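PDB 5XTG: 2,3-dihydroxy-2,3-dihydrophenylpropionate dehydrogenase from Pseudomonas sp. MC1, which probably catalyses the NAD+-dependent oxidation of naphthalene dihydrodiol to 1,2-dihydroxynaphthalene in the breakdown of aromatic hydrocarbons. Local coordinates for residues 25-30 and 99-104; 153-158 and 248-253; 105-110 and 129-134. All blocks are in the same frame, centred on the assembly; numbering follows the deposited sequence.

Interaction 1 of 3, residues 25-30 and 99-104. With NAD (nicotinamide-adenine-dinucleotide), chain B.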
loop_
_atom_site.group_PDB
_atom_site.type_symbol
_atom_site.label_atom_id
_atom_site.label_comp_id
_atom_site.label_asym_id
_atom_site.label_seq_id
_atom_site.Cartn_x
_atom_site.Cartn_y
_atom_site.Cartn_z
ATOM N N VAL A 25 -29.455 -4.720 -14.393
ATOM C CA VAL A 25 -30.161 -4.698 -13.109
ATOM C C VAL A 25 -29.152 -4.591 -11.969
ATOM O O VAL A 25 -28.262 -5.441 -11.841
ATOM C CB VAL A 25 -31.033 -5.956 -12.899
ATOM C CG1 VAL A 25 -31.794 -5.855 -11.574
ATOM C CG2 VAL A 25 -32.006 -6.134 -14.034
ATOM N N VAL A 26 -29.342 -3.584 -11.102
ATOM C CA VAL A 26 -28.494 -3.346 -9.942
ATOM C C VAL A 26 -29.338 -3.388 -8.678
ATOM O O VAL A 26 -30.503 -2.974 -8.670
ATOM C CB VAL A 26 -27.743 -2.001 -10.044
ATOM C CG1 VAL A 26 -28.685 -0.817 -10.009
ATOM C CG2 VAL A 26 -26.716 -1.869 -8.936
ATOM N N SER A 27 -28.738 -3.906 -7.603
ATOM C CA SER A 27 -29.322 -3.922 -6.272
ATOM C C SER A 27 -28.397 -3.202 -5.304
ATOM O O SER A 27 -27.221 -3.543 -5.206
ATOM C CB SER A 27 -29.555 -5.360 -5.798
ATOM O OG SER A 27 -30.051 -5.367 -4.463
ATOM N N ILE A 28 -28.952 -2.263 -4.542
ATOM C CA ILE A 28 -28.188 -1.319 -3.732
ATOM C C ILE A 28 -28.717 -1.378 -2.300
ATOM O O ILE A 28 -29.922 -1.236 -2.083
ATOM C CB ILE A 28 -28.331 0.108 -4.295
ATOM C CG1 ILE A 28 -27.963 0.136 -5.783
ATOM C CG2 ILE A 28 -27.540 1.126 -3.459
ATOM C CD1 ILE A 28 -28.423 1.359 -6.494
ATOM N N THR A 29 -27.826 -1.597 -1.328
ATOM C CA THR A 29 -28.157 -1.403 0.076
ATOM C C THR A 29 -27.711 -0.020 0.550
ATOM O O THR A 29 -26.905 0.660 -0.091
ATOM C CB THR A 29 -27.501 -2.462 0.952
ATOM O OG1 THR A 29 -26.118 -2.139 1.114
ATOM C CG2 THR A 29 -27.657 -3.833 0.326
ATOM N N GLY A 30 -28.250 0.396 1.694
ATOM C CA GLY A 30 -28.044 1.755 2.156
ATOM C C GLY A 30 -28.652 2.772 1.223
ATOM O O GLY A 30 -28.133 3.886 1.099
ATOM N N ASP A 99 -27.359 -8.105 -12.262
ATOM C CA ASP A 99 -26.052 -7.906 -12.866
ATOM C C ASP A 99 -25.019 -7.279 -11.938
ATOM O O ASP A 99 -23.827 -7.475 -12.164
ATOM C CB ASP A 99 -26.182 -7.047 -14.128
ATOM C CG ASP A 99 -26.938 -7.766 -15.256
ATOM O OD1 ASP A 99 -26.404 -8.754 -15.831
ATOM O OD2 ASP A 99 -28.077 -7.339 -15.566
ATOM N N CYS A 100 -25.431 -6.605 -10.865
ATOM C CA CYS A 100 -24.481 -5.905 -10.018
ATOM C C CYS A 100 -25.069 -5.765 -8.631
ATOM O O CYS A 100 -26.221 -5.364 -8.488
ATOM C CB CYS A 100 -24.151 -4.526 -10.601
ATOM S SG CYS A 100 -22.947 -3.524 -9.613
ATOM N N PHE A 101 -24.295 -6.108 -7.613
ATOM C CA PHE A 101 -24.701 -5.862 -6.233
ATOM C C PHE A 101 -23.822 -4.763 -5.645
ATOM O O PHE A 101 -22.596 -4.835 -5.729
ATOM C CB PHE A 101 -24.611 -7.132 -5.383
ATOM C CG PHE A 101 -25.081 -6.927 -3.944
ATOM C CD1 PHE A 101 -26.401 -6.711 -3.671
ATOM C CD2 PHE A 101 -24.188 -6.947 -2.886
ATOM C CE1 PHE A 101 -26.837 -6.529 -2.369
ATOM C CE2 PHE A 101 -24.589 -6.738 -1.610
ATOM C CZ PHE A 101 -25.932 -6.537 -1.331
ATOM N N ILE A 102 -24.445 -3.751 -5.057
ATOM C CA ILE A 102 -23.722 -2.648 -4.476
ATOM C C ILE A 102 -23.972 -2.682 -2.985
ATOM O O ILE A 102 -25.041 -2.283 -2.511
ATOM C CB ILE A 102 -24.138 -1.312 -5.075
ATOM C CG1 ILE A 102 -23.874 -1.339 -6.585
ATOM C CG2 ILE A 102 -23.347 -0.217 -4.381
ATOM C CD1 ILE A 102 -23.873 -0.022 -7.207
ATOM N N ALA A 103 -22.968 -3.136 -2.250
ATOM C CA ALA A 103 -23.026 -3.196 -0.797
ATOM C C ALA A 103 -22.539 -1.857 -0.269
ATOM O O ALA A 103 -21.368 -1.499 -0.431
ATOM C CB ALA A 103 -22.176 -4.348 -0.283
ATOM N N ASN A 104 -23.439 -1.092 0.290
ATOM C CA ASN A 104 -23.119 0.278 0.644
ATOM C C ASN A 104 -23.549 0.671 2.043
ATOM O O ASN A 104 -22.997 1.628 2.580
ATOM C CB ASN A 104 -23.760 1.227 -0.367
ATOM C CG ASN A 104 -23.824 2.658 0.139
ATOM O OD1 ASN A 104 -22.801 3.377 0.166
ATOM N ND2 ASN A 104 -25.032 3.090 0.543
HETATM P PA NAD B . -25.509 7.730 5.667
HETATM O O1A NAD B . -25.451 8.675 6.885
HETATM O O2A NAD B . -26.427 8.227 4.639
HETATM O O5B NAD B . -25.935 6.274 6.218
HETATM C C5B NAD B . -25.614 5.081 5.508
HETATM C C4B NAD B . -26.871 4.349 4.932
HETATM O O4B NAD B . -26.827 3.088 5.344
HETATM C C3B NAD B . -28.246 4.899 5.440
HETATM O O3B NAD B . -29.240 4.794 4.518
HETATM C C2B NAD B . -28.552 3.980 6.642
HETATM O O2B NAD B . -30.020 4.054 7.035
HETATM C C1B NAD B . -28.184 2.796 6.169
HETATM N N9A NAD B . -28.023 1.818 7.267
HETATM C C8A NAD B . -27.333 1.955 8.409
HETATM N N7A NAD B . -27.499 0.837 9.130
HETATM C C5A NAD B . -28.320 0.013 8.432
HETATM C C6A NAD B . -28.821 -1.251 8.701
HETATM N N6A NAD B . -28.486 -1.933 9.893
HETATM N N1A NAD B . -29.625 -1.890 7.857
HETATM C C2A NAD B . -29.949 -1.278 6.681
HETATM N N3A NAD B . -29.450 -0.029 6.406
HETATM C C4A NAD B . -28.644 0.608 7.284
HETATM O O3 NAD B . -23.985 7.663 5.058
HETATM P PN NAD B . -23.392 7.607 3.483
HETATM O O1N NAD B . -22.395 8.714 3.324
HETATM O O2N NAD B . -24.355 7.664 2.318
HETATM O O5D NAD B . -22.505 6.175 3.495
HETATM C C5D NAD B . -22.696 5.024 2.714
HETATM C C4D NAD B . -21.299 4.296 2.825
HETATM O O4D NAD B . -20.340 5.169 2.546
HETATM C C3D NAD B . -20.980 3.755 4.262
HETATM O O3D NAD B . -20.502 2.475 4.226
HETATM C C2D NAD B . -19.870 4.696 4.796
HETATM O O2D NAD B . -19.091 3.918 5.782
HETATM C C1D NAD B . -19.178 5.074 3.707
HETATM N N1N NAD B . -18.363 6.319 3.873
HETATM C C2N NAD B . -18.854 7.609 3.742
HETATM C C3N NAD B . -18.005 8.725 3.944
HETATM C C7N NAD B . -18.540 10.165 3.824
HETATM O O7N NAD B . -17.833 11.123 4.164
HETATM N N7N NAD B . -19.941 10.350 3.320
HETATM C C4N NAD B . -16.710 8.560 4.271
HETATM C C5N NAD B . -16.212 7.301 4.397
HETATM C C6N NAD B . -17.049 6.196 4.183
#
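Val26, Ser27 and Ile28 pair in parallel with Cys100, Phe101 and Ile102, joining two central strands of the Rossmann-fold sheet of a short-chain dehydrogenase/reductase. Straight backbone bonds alternate between the strands, as in Ile102 N to Ser27 O (2.8 Å). On one sheet face Val26 CG2 lies 3.7 Å from Ile102 CG1, under helix 34-45; on the face that carries Ser27 and Phe101, the Phe101 ring reaches Thr29, with CZ 3.6 Å from CG2. At the start of the pair, Asp99 OD2 accepts Val25 N through its anti lone pair, while OD1 forms a salt bridge with Arg256.

Asn104, which binds NAD, secures the other end. Its CB lies beside Thr29 O, and CG, swung anti to the backbone N (chi1 163°), comes between strand and cofactor. From there the amide divides its work: OD1 lies beside NAD C5D and is hydrogen-bonded to Thr157 OG1, whereas ND2 gives an N-H, almost exactly in the amide plane, to a lone pair of Thr29 O (3.1 Å). Both halves of the amide are thus engaged, which fixes its rotation. Its backbone is held as well: Asn104 O accepts NAD O3D, and Asn104 N donates to Thr29 OG1 at 3.0 Å.

Interaction 2 of 3, residues 153-158 and 248-253. With NAD (nicotinamide-adenine-dinucleotide), chain B.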
loop_
_atom_site.group_PDB
_atom_site.type_symbol
_atom_site.label_atom_id
_atom_site.label_comp_id
_atom_site.label_asym_id
_atom_site.label_seq_id
_atom_site.Cartn_x
_atom_site.Cartn_y
_atom_site.Cartn_z
ATOM N N SER A 153 -21.172 -8.317 -11.208
ATOM C CA SER A 153 -20.132 -7.717 -10.391
ATOM C C SER A 153 -20.673 -7.264 -9.040
ATOM O O SER A 153 -21.879 -7.143 -8.811
ATOM C CB SER A 153 -19.470 -6.528 -11.109
ATOM O OG SER A 153 -20.349 -5.420 -11.201
ATOM N N VAL A 154 -19.730 -7.003 -8.155
ATOM C CA VAL A 154 -19.949 -6.437 -6.838
ATOM C C VAL A 154 -19.174 -5.146 -6.760
ATOM O O VAL A 154 -17.989 -5.107 -7.101
ATOM C CB VAL A 154 -19.435 -7.365 -5.733
ATOM C CG1 VAL A 154 -19.568 -6.685 -4.393
ATOM C CG2 VAL A 154 -20.189 -8.652 -5.756
ATOM N N VAL A 155 -19.805 -4.125 -6.225
ATOM C CA VAL A 155 -19.103 -2.936 -5.788
ATOM C C VAL A 155 -19.385 -2.741 -4.301
ATOM O O VAL A 155 -20.536 -2.789 -3.864
ATOM C CB VAL A 155 -19.523 -1.709 -6.584
ATOM C CG1 VAL A 155 -18.646 -0.579 -6.190
ATOM C CG2 VAL A 155 -19.428 -2.011 -8.040
ATOM N N MET A 156 -18.335 -2.534 -3.538
ATOM C CA MET A 156 -18.426 -2.283 -2.124
ATOM C C MET A 156 -18.047 -0.841 -1.838
ATOM O O MET A 156 -17.108 -0.303 -2.442
ATOM C CB MET A 156 -17.508 -3.241 -1.369
ATOM C CG MET A 156 -18.149 -4.604 -1.115
ATOM S SD MET A 156 -17.015 -5.719 -0.311
ATOM C CE MET A 156 -16.244 -6.403 -1.782
ATOM N N THR A 157 -18.776 -0.217 -0.929
ATOM C CA THR A 157 -18.367 1.075 -0.410
ATOM C C THR A 157 -17.386 0.860 0.727
ATOM O O THR A 157 -17.731 0.316 1.781
ATOM C CB THR A 157 -19.550 1.906 0.064
ATOM O OG1 THR A 157 -20.444 2.141 -1.030
ATOM C CG2 THR A 157 -19.048 3.240 0.592
ATOM N N ALA A 158 -16.161 1.316 0.525
ATOM C CA ALA A 158 -15.137 1.308 1.536
ATOM C C ALA A 158 -15.092 2.719 2.170
ATOM O O ALA A 158 -16.146 3.186 2.599
ATOM C CB ALA A 158 -13.815 0.844 0.964
ATOM N N ALA A 248 -19.790 8.676 -9.833
ATOM C CA ALA A 248 -19.281 8.200 -11.119
ATOM C C ALA A 248 -18.404 6.959 -11.013
ATOM O O ALA A 248 -18.413 6.141 -11.953
ATOM C CB ALA A 248 -18.494 9.328 -11.810
ATOM N N PRO A 249 -17.592 6.787 -9.978
ATOM C CA PRO A 249 -16.774 5.572 -9.899
ATOM C C PRO A 249 -17.596 4.303 -9.762
ATOM O O PRO A 249 -17.210 3.242 -10.273
ATOM C CB PRO A 249 -15.910 5.831 -8.658
ATOM C CG PRO A 249 -15.834 7.290 -8.544
ATOM C CD PRO A 249 -17.144 7.815 -9.030
ATOM N N TYR A 250 -18.727 4.376 -9.095
ATOM C CA TYR A 250 -19.599 3.211 -9.010
ATOM C C TYR A 250 -20.129 2.826 -10.384
ATOM O O TYR A 250 -20.178 1.637 -10.727
ATOM C CB TYR A 250 -20.770 3.489 -8.065
ATOM C CG TYR A 250 -20.433 3.677 -6.604
ATOM C CD1 TYR A 250 -20.522 2.609 -5.699
ATOM C CD2 TYR A 250 -20.113 4.925 -6.106
ATOM C CE1 TYR A 250 -20.260 2.792 -4.360
ATOM C CE2 TYR A 250 -19.824 5.109 -4.762
ATOM C CZ TYR A 250 -19.909 4.025 -3.896
ATOM O OH TYR A 250 -19.651 4.154 -2.549
ATOM N N LEU A 251 -20.565 3.816 -11.170
ATOM C CA LEU A 251 -21.066 3.530 -12.513
ATOM C C LEU A 251 -20.006 2.839 -13.363
ATOM O O LEU A 251 -20.311 1.882 -14.085
ATOM C CB LEU A 251 -21.525 4.815 -13.218
ATOM C CG LEU A 251 -22.884 5.468 -12.914
ATOM C CD1 LEU A 251 -24.021 4.488 -13.071
ATOM C CD2 LEU A 251 -22.916 6.082 -11.528
ATOM N N LEU A 252 -18.758 3.328 -13.311
ATOM C CA LEU A 252 -17.665 2.709 -14.072
ATOM C C LEU A 252 -17.427 1.264 -13.640
ATOM O O LEU A 252 -17.235 0.373 -14.471
ATOM C CB LEU A 252 -16.401 3.524 -13.844
ATOM C CG LEU A 252 -15.187 3.425 -14.771
ATOM C CD1 LEU A 252 -13.993 3.655 -13.931
ATOM C CD2 LEU A 252 -15.054 2.100 -15.479
ATOM N N LEU A 253 -17.415 1.013 -12.335
ATOM C CA LEU A 253 -17.081 -0.323 -11.845
ATOM C C LEU A 253 -18.193 -1.317 -12.120
ATOM O O LEU A 253 -17.918 -2.505 -12.302
ATOM C CB LEU A 253 -16.791 -0.271 -10.349
ATOM C CG LEU A 253 -15.574 0.563 -9.973
ATOM C CD1 LEU A 253 -15.464 0.790 -8.473
ATOM C CD2 LEU A 253 -14.340 -0.113 -10.480
HETATM P PA NAD B . -25.509 7.730 5.667
HETATM O O1A NAD B . -25.451 8.675 6.885
HETATM O O2A NAD B . -26.427 8.227 4.639
HETATM O O5B NAD B . -25.935 6.274 6.218
HETATM C C5B NAD B . -25.614 5.081 5.508
HETATM C C4B NAD B . -26.871 4.349 4.932
HETATM O O4B NAD B . -26.827 3.088 5.344
HETATM C C3B NAD B . -28.246 4.899 5.440
HETATM O O3B NAD B . -29.240 4.794 4.518
HETATM C C2B NAD B . -28.552 3.980 6.642
HETATM O O2B NAD B . -30.020 4.054 7.035
HETATM C C1B NAD B . -28.184 2.796 6.169
HETATM N N9A NAD B . -28.023 1.818 7.267
HETATM C C8A NAD B . -27.333 1.955 8.409
HETATM N N7A NAD B . -27.499 0.837 9.130
HETATM C C5A NAD B . -28.320 0.013 8.432
HETATM C C6A NAD B . -28.821 -1.251 8.701
HETATM N N6A NAD B . -28.486 -1.933 9.893
HETATM N N1A NAD B . -29.625 -1.890 7.857
HETATM C C2A NAD B . -29.949 -1.278 6.681
HETATM N N3A NAD B . -29.450 -0.029 6.406
HETATM C C4A NAD B . -28.644 0.608 7.284
HETATM O O3 NAD B . -23.985 7.663 5.058
HETATM P PN NAD B . -23.392 7.607 3.483
HETATM O O1N NAD B . -22.395 8.714 3.324
HETATM O O2N NAD B . -24.355 7.664 2.318
HETATM O O5D NAD B . -22.505 6.175 3.495
HETATM C C5D NAD B . -22.696 5.024 2.714
HETATM C C4D NAD B . -21.299 4.296 2.825
HETATM O O4D NAD B . -20.340 5.169 2.546
HETATM C C3D NAD B . -20.980 3.755 4.262
HETATM O O3D NAD B . -20.502 2.475 4.226
HETATM C C2D NAD B . -19.870 4.696 4.796
HETATM O O2D NAD B . -19.091 3.918 5.782
HETATM C C1D NAD B . -19.178 5.074 3.707
HETATM N N1N NAD B . -18.363 6.319 3.873
HETATM C C2N NAD B . -18.854 7.609 3.742
HETATM C C3N NAD B . -18.005 8.725 3.944
HETATM C C7N NAD B . -18.540 10.165 3.824
HETATM O O7N NAD B . -17.833 11.123 4.164
HETATM N N7N NAD B . -19.941 10.350 3.320
HETATM C C4N NAD B . -16.710 8.560 4.271
HETATM C C5N NAD B . -16.212 7.301 4.397
HETATM C C6N NAD B . -17.049 6.196 4.183
HETATM O O HOH W 1 -17.397 -4.222 -9.780
#
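Strand 153-157 and helix 248-253 run nearly antiparallel, at 159° with their axes 9.1 Å apart, and come nearest where Val155 CA lies 6.9 Å from Leu253 CA. This is the alpha/beta layering of the Rossmann fold: the helix packs on one face of the parallel sheet, beside helix 34-45, which Tyr250 touches at Ile35 and Leu39.

Val155 is the apolar hub. Its two methyls part company: CG1, anti to the backbone N (chi1 -173°), reaches the Tyr250 ring at CD1 (3.7 Å), while CG2 goes to Leu253 CB (3.9 Å). The valine meets the tyrosine side chain at a slant and that of Leu253 at about a right angle. Tyr250 leaves the helix beside the strand rather than straight at it, and its ring carries the hydroxyl toward the C-terminal end of the strand. There Tyr250 OH donates to Thr157 OG1 over a short 2.6 Å, with the threonine oxygen at the ring edge and in its plane. This is the threonine that also holds the NAD-binding Asn104, so the helix is connected to the cofactor site, and Thr157 CG2 lies against NAD O4D of the nicotinamide ribose. A phenylalanine in place of Tyr250 would probably keep the packing on Val155 but leave Thr157 OG1 without its donor, and the threonine less firmly fixed beside the cofactor.

The helix also reaches another chain: Ala248 packs on Gln258 and Leu252 on Ala248 of the second subunit. Near the N-terminal end of the strand a water spans the gap, donating to Val154 O at 2.9 Å and to Leu253 O at 3.1 Å.

Interaction 3 of 3, residues 105-110 and 129-134; sequences AGIWDY and FDINVK. With NAD (nicotinamide-adenine-dinucleotide), chain B; BPY (biphenyl-2,3-diol), chain D.
The Asn-Ala-Gly motif at the end of the fourth strand of classical short-chain dehydrogenases/reductases, here Asn104, Ala105 and Gly106, leads into a loop that Asn132 ties to helix 118-148. The amide of Asn132 takes both backbone groups of Ile107, much as a neighbouring strand would: OD1 accepts Ile107 N on a lone pair (2.9 Å), and ND2 donates to Ile107 O (3.1 Å), exactly in the amide plane. With chi2 near -1° the amide presents its polar edge to Ile107, and the paired in-plane bonds stop it turning over; ND2 is also bonded to Ser175 OG. Asn132 sits in a wider pi-type turn, where Lys134 N reaches back to Phe129 O.

Next to it Ile131 directs CG2 onto Gly106 CA (3.7 Å) and CD1 toward Ile107 CG2, while that CD1 also approaches NAD N6A of the adenine. Gly106 lies so close to NAD that a CB there would clash with ribose O3D. The same loop then reaches the second ligand, biphenyl-2,3-diol: Trp108 is held by NE1 to Gly167 O and turns one ring face to the diol, with CD1 3.7 Å from BPY OK1.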
loop_
_atom_site.group_PDB
_atom_site.type_symbol
_atom_site.label_atom_id
_atom_site.label_comp_id
_atom_site.label_asym_id
_atom_site.label_seq_id
_atom_site.Cartn_x
_atom_site.Cartn_y
_atom_site.Cartn_z
ATOM N N ALA A 105 -24.501 -0.027 2.659
ATOM C CA ALA A 105 -24.907 0.332 4.008
ATOM C C ALA A 105 -23.695 0.364 4.927
ATOM O O ALA A 105 -22.821 -0.496 4.843
ATOM C CB ALA A 105 -25.952 -0.662 4.530
ATOM N N GLY A 106 -23.640 1.367 5.796
ATOM C CA GLY A 106 -22.533 1.454 6.732
ATOM C C GLY A 106 -22.818 2.440 7.842
ATOM O O GLY A 106 -23.747 3.247 7.770
ATOM N N ILE A 107 -21.983 2.373 8.880
ATOM C CA ILE A 107 -22.143 3.244 10.031
ATOM C C ILE A 107 -20.786 3.721 10.530
ATOM O O ILE A 107 -19.758 3.058 10.358
ATOM C CB ILE A 107 -22.946 2.522 11.146
ATOM C CG1 ILE A 107 -23.580 3.542 12.076
ATOM C CG2 ILE A 107 -22.071 1.530 11.908
ATOM C CD1 ILE A 107 -24.505 2.939 13.139
ATOM N N TRP A 108 -20.798 4.888 11.147
ATOM C CA TRP A 108 -19.605 5.531 11.680
ATOM C C TRP A 108 -19.442 5.223 13.172
ATOM O O TRP A 108 -20.390 4.827 13.846
ATOM C CB TRP A 108 -19.705 7.040 11.447
ATOM C CG TRP A 108 -18.402 7.775 11.504
ATOM C CD1 TRP A 108 -17.209 7.394 10.954
ATOM C CD2 TRP A 108 -18.165 9.025 12.150
ATOM N NE1 TRP A 108 -16.235 8.341 11.221
ATOM C CE2 TRP A 108 -16.801 9.350 11.957
ATOM C CE3 TRP A 108 -18.972 9.905 12.874
ATOM C CZ2 TRP A 108 -16.233 10.520 12.470
ATOM C CZ3 TRP A 108 -18.420 11.056 13.375
ATOM C CH2 TRP A 108 -17.058 11.359 13.181
ATOM N N ASP A 109 -18.227 5.419 13.694
ATOM C CA ASP A 109 -17.947 5.175 15.111
ATOM C C ASP A 109 -17.767 6.456 15.924
ATOM O O ASP A 109 -17.455 6.387 17.113
ATOM C CB ASP A 109 -16.713 4.255 15.265
ATOM C CG ASP A 109 -15.379 4.951 15.029
ATOM O OD1 ASP A 109 -15.354 6.074 14.466
ATOM O OD2 ASP A 109 -14.331 4.345 15.380
ATOM N N TYR A 110 -17.961 7.630 15.327
ATOM C CA TYR A 110 -17.936 8.876 16.104
ATOM C C TYR A 110 -16.624 9.044 16.883
ATOM O O TYR A 110 -16.588 9.670 17.935
ATOM C CB TYR A 110 -19.173 8.945 17.021
ATOM C CG TYR A 110 -20.430 9.094 16.195
ATOM C CD1 TYR A 110 -20.899 10.349 15.828
ATOM C CD2 TYR A 110 -21.096 7.989 15.710
ATOM C CE1 TYR A 110 -22.022 10.500 15.038
ATOM C CE2 TYR A 110 -22.241 8.129 14.907
ATOM C CZ TYR A 110 -22.692 9.390 14.577
ATOM O OH TYR A 110 -23.816 9.559 13.785
ATOM N N PHE A 129 -18.863 -3.694 13.067
ATOM C CA PHE A 129 -18.361 -4.814 12.286
ATOM C C PHE A 129 -19.485 -5.649 11.721
ATOM O O PHE A 129 -19.326 -6.207 10.633
ATOM C CB PHE A 129 -17.415 -5.661 13.129
ATOM C CG PHE A 129 -15.978 -5.215 13.028
ATOM C CD1 PHE A 129 -15.527 -4.126 13.745
ATOM C CD2 PHE A 129 -15.099 -5.853 12.169
ATOM C CE1 PHE A 129 -14.218 -3.692 13.632
ATOM C CE2 PHE A 129 -13.776 -5.420 12.047
ATOM C CZ PHE A 129 -13.343 -4.340 12.780
ATOM N N ASP A 130 -20.630 -5.729 12.420
ATOM C CA ASP A 130 -21.798 -6.412 11.859
ATOM C C ASP A 130 -22.347 -5.679 10.636
ATOM O O ASP A 130 -22.747 -6.320 9.663
ATOM C CB ASP A 130 -22.911 -6.567 12.906
ATOM C CG ASP A 130 -22.738 -7.816 13.796
ATOM O OD1 ASP A 130 -21.869 -8.672 13.486
ATOM O OD2 ASP A 130 -23.500 -7.938 14.800
ATOM N N ILE A 131 -22.357 -4.344 10.649
ATOM C CA ILE A 131 -22.909 -3.592 9.513
ATOM C C ILE A 131 -21.864 -3.389 8.410
ATOM O O ILE A 131 -22.142 -3.635 7.229
ATOM C CB ILE A 131 -23.472 -2.244 9.999
ATOM C CG1 ILE A 131 -24.762 -2.442 10.815
ATOM C CG2 ILE A 131 -23.838 -1.354 8.826
ATOM C CD1 ILE A 131 -25.151 -1.205 11.639
ATOM N N ASN A 132 -20.672 -2.895 8.766
ATOM C CA ASN A 132 -19.669 -2.524 7.771
ATOM C C ASN A 132 -18.918 -3.698 7.159
ATOM O O ASN A 132 -18.179 -3.489 6.193
ATOM C CB ASN A 132 -18.611 -1.619 8.386
ATOM C CG ASN A 132 -19.165 -0.339 8.860
ATOM O OD1 ASN A 132 -20.365 -0.075 8.726
ATOM N ND2 ASN A 132 -18.312 0.466 9.463
ATOM N N VAL A 133 -19.003 -4.897 7.729
ATOM C CA VAL A 133 -18.239 -6.025 7.211
ATOM C C VAL A 133 -19.138 -7.238 7.049
ATOM O O VAL A 133 -19.394 -7.698 5.934
ATOM C CB VAL A 133 -17.048 -6.329 8.126
ATOM C CG1 VAL A 133 -16.088 -7.269 7.431
ATOM C CG2 VAL A 133 -16.301 -5.030 8.478
ATOM N N LYS A 134 -19.656 -7.753 8.155
ATOM C CA LYS A 134 -20.431 -8.981 8.071
ATOM C C LYS A 134 -21.598 -8.848 7.111
ATOM O O LYS A 134 -21.849 -9.747 6.300
ATOM C CB LYS A 134 -20.931 -9.399 9.444
ATOM C CG LYS A 134 -21.296 -10.867 9.457
ATOM C CD LYS A 134 -21.789 -11.320 10.808
ATOM C CE LYS A 134 -22.178 -12.786 10.735
ATOM N NZ LYS A 134 -22.336 -13.359 12.090
HETATM P PA NAD B . -25.509 7.730 5.667
HETATM O O1A NAD B . -25.451 8.675 6.885
HETATM O O2A NAD B . -26.427 8.227 4.639
HETATM O O5B NAD B . -25.935 6.274 6.218
HETATM C C5B NAD B . -25.614 5.081 5.508
HETATM C C4B NAD B . -26.871 4.349 4.932
HETATM O O4B NAD B . -26.827 3.088 5.344
HETATM C C3B NAD B . -28.246 4.899 5.440
HETATM O O3B NAD B . -29.240 4.794 4.518
HETATM C C2B NAD B . -28.552 3.980 6.642
HETATM O O2B NAD B . -30.020 4.054 7.035
HETATM C C1B NAD B . -28.184 2.796 6.169
HETATM N N9A NAD B . -28.023 1.818 7.267
HETATM C C8A NAD B . -27.333 1.955 8.409
HETATM N N7A NAD B . -27.499 0.837 9.130
HETATM C C5A NAD B . -28.320 0.013 8.432
HETATM C C6A NAD B . -28.821 -1.251 8.701
HETATM N N6A NAD B . -28.486 -1.933 9.893
HETATM N N1A NAD B . -29.625 -1.890 7.857
HETATM C C2A NAD B . -29.949 -1.278 6.681
HETATM N N3A NAD B . -29.450 -0.029 6.406
HETATM C C4A NAD B . -28.644 0.608 7.284
HETATM O O3 NAD B . -23.985 7.663 5.058
HETATM P PN NAD B . -23.392 7.607 3.483
HETATM O O1N NAD B . -22.395 8.714 3.324
HETATM O O2N NAD B . -24.355 7.664 2.318
HETATM O O5D NAD B . -22.505 6.175 3.495
HETATM C C5D NAD B . -22.696 5.024 2.714
HETATM C C4D NAD B . -21.299 4.296 2.825
HETATM O O4D NAD B . -20.340 5.169 2.546
HETATM C C3D NAD B . -20.980 3.755 4.262
HETATM O O3D NAD B . -20.502 2.475 4.226
HETATM C C2D NAD B . -19.870 4.696 4.796
HETATM O O2D NAD B . -19.091 3.918 5.782
HETATM C C1D NAD B . -19.178 5.074 3.707
HETATM N N1N NAD B . -18.363 6.319 3.873
HETATM C C2N NAD B . -18.854 7.609 3.742
HETATM C C3N NAD B . -18.005 8.725 3.944
HETATM C C7N NAD B . -18.540 10.165 3.824
HETATM O O7N NAD B . -17.833 11.123 4.164
HETATM N N7N NAD B . -19.941 10.350 3.320
HETATM C C4N NAD B . -16.710 8.560 4.271
HETATM C C5N NAD B . -16.212 7.301 4.397
HETATM C C6N NAD B . -17.049 6.196 4.183
HETATM C CK1 BPY D . -22.363 8.640 8.296
HETATM C CK2 BPY D . -21.574 9.719 8.707
HETATM C CK3 BPY D . -20.190 9.693 8.457
HETATM C CK4 BPY D . -19.608 8.597 7.806
HETATM C CK5 BPY D . -20.418 7.523 7.408
HETATM C CK6 BPY D . -21.791 7.544 7.651
HETATM C CK7 BPY D . -22.198 10.795 9.351
HETATM C CK8 BPY D . -23.543 10.713 9.667
HETATM C CK9 BPY D . -24.178 11.772 10.301
HETATM C CKA BPY D . -23.486 12.921 10.635
HETATM C CKB BPY D . -22.145 13.011 10.331
HETATM C CKC BPY D . -21.514 11.957 9.694
HETATM O OK1 BPY D . -18.209 8.586 7.577
HETATM O OK2 BPY D . -19.337 10.739 8.847
#

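Along the chain the segments run 25-30, 99-104, 105-110, 129-134, 153-158 and 248-253, so interaction 1 closes before the others open and interaction 3 closes before interaction 2 opens. Interactions 1 and 2, with centres 9 Å apart, share the parallel sheet, in which strands 100-103 and 153-157 are neighbours. Interaction 3 lies about 17 Å from interaction 1 and 18 Å from interaction 2, centre to centre, where the chain leaves strand 100-103 for helix 118-148; it meets interaction 1 through Thr29 OG1 and Ala105 N. All three touch NAD: the C-terminal strand ends and the following loop form one side of the cofactor cleft, and interaction 3 extends it to the diol.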